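PDB 6A5K: histone-lysine N-methyltransferase, H3 lysine-9 specific SUVH6 from Arabidopsis thaliana, which catalyses methylation of its histone H3 lysine target with S-adenosylmethionine as methyl donor, and probably couples this mark to non-CG DNA methylation. Local coordinates for residues I453-S458 / C493-Y498. The protein carries 1 engineered substitution. Numbering follows the deposited sequence.
With ZN (zinc ion), chain E; SAM (S-adenosylmethionine), chain F.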
loop_
_atom_site.group_PDB
_atom_site.type_symbol
_atom_site.label_atom_id
_atom_site.label_comp_id
_atom_site.label_asym_id
_atom_site.label_seq_id
_atom_site.Cartn_x
_atom_site.Cartn_y
_atom_site.Cartn_z
ATOM N N ILE A 453 8.014 0.981 13.580
ATOM C CA ILE A 453 7.168 1.729 12.635
ATOM C C ILE A 453 6.843 3.121 13.187
ATOM O O ILE A 453 6.298 3.258 14.289
ATOM C CB ILE A 453 5.853 0.979 12.321
ATOM C CG1 ILE A 453 6.154 -0.416 11.764
ATOM C CG2 ILE A 453 4.996 1.776 11.325
ATOM C CD1 ILE A 453 4.921 -1.303 11.651
ATOM N N ASN A 454 7.204 4.151 12.426
ATOM C CA ASN A 454 7.030 5.533 12.862
ATOM C C ASN A 454 5.617 6.064 12.643
ATOM O O ASN A 454 4.809 5.442 11.971
ATOM C CB ASN A 454 8.045 6.436 12.146
ATOM C CG ASN A 454 9.448 6.296 12.717
ATOM O OD1 ASN A 454 9.615 6.089 13.918
ATOM N ND2 ASN A 454 10.460 6.402 11.862
ATOM N N HIS A 455 5.327 7.220 13.222
ATOM C CA HIS A 455 4.041 7.873 13.017
ATOM C C HIS A 455 4.032 8.736 11.757
ATOM O O HIS A 455 5.037 9.373 11.421
ATOM C CB HIS A 455 3.680 8.756 14.214
ATOM C CG HIS A 455 2.620 9.769 13.900
ATOM N ND1 HIS A 455 1.274 9.474 13.960
ATOM C CD2 HIS A 455 2.706 11.056 13.480
ATOM C CE1 HIS A 455 0.574 10.541 13.614
ATOM N NE2 HIS A 455 1.417 11.515 13.316
ATOM N N SER A 456 2.888 8.781 11.082
ATOM C CA SER A 456 2.667 9.796 10.058
ATOM C C SER A 456 1.247 10.357 10.120
ATOM O O SER A 456 0.289 9.638 10.441
ATOM C CB SER A 456 2.933 9.233 8.663
ATOM O OG SER A 456 2.700 10.227 7.673
ATOM N N CYS A 457 1.118 11.643 9.820
ATOM C CA CYS A 457 -0.191 12.282 9.736
ATOM C C CYS A 457 -0.860 11.960 8.405
ATOM O O CYS A 457 -2.046 12.214 8.219
ATOM C CB CYS A 457 -0.062 13.791 9.918
ATOM S SG CYS A 457 0.638 14.258 11.512
ATOM N N SER A 458 -0.088 11.402 7.478
ATOM C CA SER A 458 -0.645 10.866 6.242
ATOM C C SER A 458 -0.116 9.450 6.019
ATOM O O SER A 458 0.643 9.204 5.085
ATOM C CB SER A 458 -0.307 11.763 5.051
ATOM O OG SER A 458 -1.031 11.348 3.906
ATOM N N CYS A 493 4.271 3.706 7.820
ATOM C CA CYS A 493 3.838 4.468 8.992
ATOM C C CYS A 493 2.349 4.291 9.243
ATOM O O CYS A 493 1.590 4.033 8.315
ATOM C CB CYS A 493 4.121 5.961 8.823
ATOM S SG CYS A 493 5.860 6.398 8.541
ATOM N N TYR A 494 1.940 4.468 10.498
ATOM C CA TYR A 494 0.526 4.539 10.853
ATOM C C TYR A 494 0.315 5.701 11.814
ATOM O O TYR A 494 1.273 6.332 12.274
ATOM C CB TYR A 494 0.028 3.227 11.482
ATOM C CG TYR A 494 0.680 2.911 12.806
ATOM C CD1 TYR A 494 1.923 2.295 12.851
ATOM C CD2 TYR A 494 0.060 3.231 14.009
ATOM C CE1 TYR A 494 2.538 2.008 14.047
ATOM C CE2 TYR A 494 0.679 2.943 15.230
ATOM C CZ TYR A 494 1.917 2.329 15.233
ATOM O OH TYR A 494 2.557 2.028 16.416
ATOM N N ASP A 495 -0.946 5.974 12.123
ATOM C CA ASP A 495 -1.316 7.070 13.016
ATOM C C ASP A 495 -1.201 6.655 14.493
ATOM O O ASP A 495 -1.990 5.847 14.980
ATOM C CB ASP A 495 -2.743 7.526 12.689
ATOM C CG ASP A 495 -3.245 8.616 13.616
ATOM O OD1 ASP A 495 -2.424 9.365 14.184
ATOM O OD2 ASP A 495 -4.480 8.712 13.781
ATOM N N TYR A 496 -0.224 7.221 15.198
ATOM C CA TYR A 496 0.003 6.903 16.621
ATOM C C TYR A 496 -1.181 7.282 17.502
ATOM O O TYR A 496 -1.380 6.703 18.577
ATOM C CB TYR A 496 1.247 7.615 17.153
ATOM C CG TYR A 496 2.556 6.910 16.894
ATOM C CD1 TYR A 496 2.658 5.894 15.948
ATOM C CD2 TYR A 496 3.698 7.270 17.602
ATOM C CE1 TYR A 496 3.876 5.254 15.713
ATOM C CE2 TYR A 496 4.913 6.639 17.379
ATOM C CZ TYR A 496 5.000 5.637 16.437
ATOM O OH TYR A 496 6.217 5.026 16.230
ATOM N N ASN A 497 -1.926 8.292 17.062
ATOM C CA ASN A 497 -3.198 8.649 17.687
ATOM C C ASN A 497 -3.071 9.163 19.125
ATOM O O ASN A 497 -4.024 9.089 19.898
ATOM C CB ASN A 497 -4.146 7.433 17.639
ATOM C CG ASN A 497 -5.608 7.812 17.805
ATOM O OD1 ASN A 497 -6.056 8.840 17.298
ATOM N ND2 ASN A 497 -6.357 6.979 18.531
ATOM N N TYR A 498 -1.900 9.689 19.485
ATOM C CA TYR A 498 -1.714 10.280 20.809
ATOM C C TYR A 498 -2.580 11.522 20.955
ATOM O O TYR A 498 -2.643 12.342 20.046
ATOM C CB TYR A 498 -0.255 10.681 21.066
ATOM C CG TYR A 498 0.783 9.575 21.100
ATOM C CD1 TYR A 498 0.474 8.295 21.536
ATOM C CD2 TYR A 498 2.095 9.837 20.726
ATOM C CE1 TYR A 498 1.443 7.295 21.574
ATOM C CE2 TYR A 498 3.064 8.852 20.764
ATOM C CZ TYR A 498 2.735 7.583 21.189
ATOM O OH TYR A 498 3.712 6.610 21.217
HETATM ZN ZN ZN E . 2.912 14.971 11.102
HETATM N N SAM F . 12.004 5.834 15.514
HETATM C CA SAM F . 11.952 4.804 16.568
HETATM C C SAM F . 13.313 4.177 16.876
HETATM O O SAM F . 13.399 3.206 17.641
HETATM O OXT SAM F . 14.346 4.617 16.364
HETATM C CB SAM F . 10.951 3.710 16.197
HETATM C CG SAM F . 9.520 4.153 16.467
HETATM S SD SAM F . 9.311 4.306 18.257
HETATM C CE SAM F . 7.914 3.208 18.457
HETATM C "C5'" SAM F . 8.446 5.865 18.498
HETATM C "C4'" SAM F . 9.428 7.018 18.567
HETATM O "O4'" SAM F . 9.905 7.323 17.263
HETATM C "C3'" SAM F . 8.760 8.276 19.090
HETATM O "O3'" SAM F . 8.846 8.351 20.494
HETATM C "C2'" SAM F . 9.581 9.348 18.422
HETATM O "O2'" SAM F . 10.780 9.494 19.148
HETATM C "C1'" SAM F . 9.940 8.724 17.091
HETATM N N9 SAM F . 8.944 9.113 16.070
HETATM C C8 SAM F . 8.071 8.295 15.403
HETATM N N7 SAM F . 7.326 9.052 14.554
HETATM C C5 SAM F . 7.704 10.346 14.687
HETATM C C6 SAM F . 7.286 11.524 14.077
HETATM N N6 SAM F . 6.318 11.519 13.158
HETATM N N1 SAM F . 7.868 12.717 14.444
HETATM C C2 SAM F . 8.874 12.742 15.391
HETATM N N3 SAM F . 9.294 11.569 15.987
HETATM C C4 SAM F . 8.725 10.392 15.637
HETATM O O HOH W 1 5.418 1.404 16.077
#
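His455 packs its CB over one face of the Tyr496 ring, 3.5 Å from the ring centroid, while its imidazole presents an edge to the same ring in an offset edge-to-face pair. With CG anti to the backbone N (chi1 162°), the imidazole reaches the backbone of Tyr496, whose N gives His455 ND1 a nearly straight bond of 3.0 Å in the ring plane. His455 NE2 donates to the zinc ligand Cys457 SG at 3.4 Å, close to the ring plane; these two bonds should hold the imidazole's rotation. Tyr496 OH donates to Ile453 O at 2.6 Å; a water bridges that carbonyl to Tyr494 OH. A phenylalanine in place of Tyr496 would probably keep the ring packing but leave Ile453 O without its hydroxyl donor. On this buried side Ile453 CG2 meets the edge of the Tyr494 ring, and Ser456 CB to Cys493 CB, 3.5 Å, is tighter than usual van der Waals contact. Asp495, by contrast, is partly exposed: its OD1 accepts the backbone N-H of Asn497, closing an Asx turn. His455 N and O bond adenine N7 and N6, and Asn454 OD1, its amide ND2 bonded to Glu491, receives the methionyl amine. The segments thus supply part of the S-adenosylmethionine pocket, beside the single zinc ion that Cys457 binds with Cys515, Cys517 and Cys522, consistent with the pseudoknot characteristic of SET domains and its Asn-His-Ser-Cys motif.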